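Local coordinates for protein manganese-containing pseudocatalase (Thermus thermophilus, PDB 2V8T) that probably breaks hydrogen peroxide down to water and oxygen at a pair of manganese ions, at residues A[23-28]-A[166-171]. Residues are numbered along the deposited sequence; the frame is centred on the assembly and turned at random.
Sequences AAAVQA and YEMTDN. With SO4 (sulfate ion), chain H.
A25 turns its methyl group from helix 20-26 to meet two side chains of the 166-171 loop. The nearer is M168, whose CE ends 3.9 Å from A25 CB; on the other, T169 CG2 lies 4.3 Å from the same CB. The bend at M168's third torsion (chi3 64°) folds the thioether so that CE, rather than SD, does the touching, although M168 was deposited in two conformers and this describes one. T169 turns CG2 to A25, while OG1, on the other branch, is hydrogen-bonded to V165 O in the last turn of helix 144-166. All three residues are buried, yet no hydrogen bond crosses between the segments and only 127 Å² is covered on both sides together. The backbones stay well apart, with A25 CA and M168 CA 7.9 Å from each other, so the junction is a small apolar patch made by side chains.

The solvent side lies farther along the loop, at the exposed D170. Next to it N171 is buried, and its ND2 donates to SO4 O3 over 3.0 Å at an N-H...O angle of 158°; ND2 is also hydrogen-bonded to D19 OD2. The sulfate, probably from the crystallisation liquor, is also bound by K16 N. N171 occupies the N-cap position of helix 172-200, but its side chain makes no capping bond.

The contact thus joins helix 20-26 to the loop between helices 144-166 and 172-200. V26 packs on M177 of the latter and on I81 of helix 57-85, while I117 of a second subunit packs against M168.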
# COMPACT_ATOMS: atom_id res chain seq x y z
N ALA A 23 -1.36 24.26 1.70
CA ALA A 23 -2.16 23.30 0.94
C ALA A 23 -1.84 21.86 1.37
O ALA A 23 -2.72 21.02 1.48
CB ALA A 23 -1.93 23.49 -0.54
N ALA A 24 -0.54 21.57 1.54
CA ALA A 24 -0.11 20.22 1.92
C ALA A 24 -0.67 19.82 3.27
O ALA A 24 -1.01 18.65 3.47
CB ALA A 24 1.42 20.13 1.91
N ALA A 25 -0.76 20.77 4.22
CA ALA A 25 -1.32 20.46 5.53
C ALA A 25 -2.85 20.23 5.43
O ALA A 25 -3.40 19.30 6.01
CB ALA A 25 -1.01 21.60 6.52
N VAL A 26 -3.51 21.12 4.68
CA VAL A 26 -4.96 21.01 4.50
C VAL A 26 -5.34 19.70 3.81
O VAL A 26 -6.43 19.17 4.04
CB VAL A 26 -5.53 22.27 3.80
CG1 VAL A 26 -7.02 22.10 3.50
CG2 VAL A 26 -5.31 23.50 4.69
N GLN A 27 -4.43 19.12 3.01
CA GLN A 27 -4.69 17.80 2.46
C GLN A 27 -5.06 16.77 3.52
O GLN A 27 -5.82 15.84 3.21
CB GLN A 27 -3.50 17.29 1.63
CG GLN A 27 -3.35 17.91 0.25
CD GLN A 27 -4.30 17.45 -0.84
OE1 GLN A 27 -4.27 18.02 -1.96
NE2 GLN A 27 -5.13 16.46 -0.59
N ALA A 28 -4.52 16.86 4.74
CA ALA A 28 -4.94 15.90 5.76
C ALA A 28 -6.45 15.86 5.94
O ALA A 28 -7.03 14.83 6.28
CB ALA A 28 -4.30 16.23 7.12
N TYR A 166 -5.75 23.96 11.71
CA TYR A 166 -6.05 25.36 11.96
C TYR A 166 -4.90 26.06 12.64
O TYR A 166 -4.54 27.21 12.35
CB TYR A 166 -7.33 25.47 12.80
CG TYR A 166 -7.73 26.88 13.10
CD1 TYR A 166 -7.25 27.52 14.20
CD2 TYR A 166 -8.66 27.56 12.30
CE1 TYR A 166 -7.62 28.83 14.49
CE2 TYR A 166 -9.05 28.84 12.57
CZ TYR A 166 -8.51 29.48 13.68
OH TYR A 166 -8.87 30.78 14.02
N GLU A 167 -4.30 25.37 13.63
CA GLU A 167 -3.19 25.91 14.40
C GLU A 167 -1.87 25.99 13.64
O GLU A 167 -0.91 26.60 14.14
CB GLU A 167 -3.02 25.10 15.68
CG GLU A 167 -4.19 25.28 16.64
CD GLU A 167 -3.95 24.51 17.89
OE1 GLU A 167 -3.76 23.24 17.69
OE2 GLU A 167 -3.93 25.00 19.01
N MET A 168 -1.82 25.39 12.43
CA MET A 168 -0.65 25.44 11.57
C MET A 168 -0.76 26.53 10.50
O MET A 168 0.28 26.90 9.94
CB MET A 168 -0.46 24.05 10.88
CG MET A 168 -0.19 22.92 11.86
SD MET A 168 -0.37 21.24 11.13
CE MET A 168 0.97 21.25 9.86
N THR A 169 -1.97 26.91 10.12
CA THR A 169 -2.20 27.68 8.90
C THR A 169 -2.88 28.98 9.30
O THR A 169 -3.97 28.95 9.81
CB THR A 169 -3.08 26.88 7.84
OG1 THR A 169 -4.32 26.50 8.42
CG2 THR A 169 -2.29 25.63 7.31
N ASP A 170 -2.30 30.12 8.94
CA ASP A 170 -2.88 31.40 9.18
C ASP A 170 -3.68 31.96 7.99
O ASP A 170 -4.25 33.04 8.10
CB ASP A 170 -1.83 32.41 9.68
CG ASP A 170 -0.77 32.74 8.69
OD1 ASP A 170 -0.77 32.25 7.52
OD2 ASP A 170 0.19 33.48 9.05
N ASN A 171 -3.78 31.22 6.93
CA ASN A 171 -4.41 31.70 5.73
C ASN A 171 -5.92 31.83 5.95
O ASN A 171 -6.56 30.84 6.31
CB ASN A 171 -4.19 30.70 4.58
CG ASN A 171 -2.78 30.28 4.43
OD1 ASN A 171 -2.35 29.40 5.22
ND2 ASN A 171 -2.04 30.84 3.52
S SO4 H . -3.05 34.46 2.60
O1 SO4 H . -1.80 34.61 1.83
O2 SO4 H . -4.00 35.46 2.14
O3 SO4 H . -3.60 33.13 2.36
O4 SO4 H . -2.78 34.63 4.02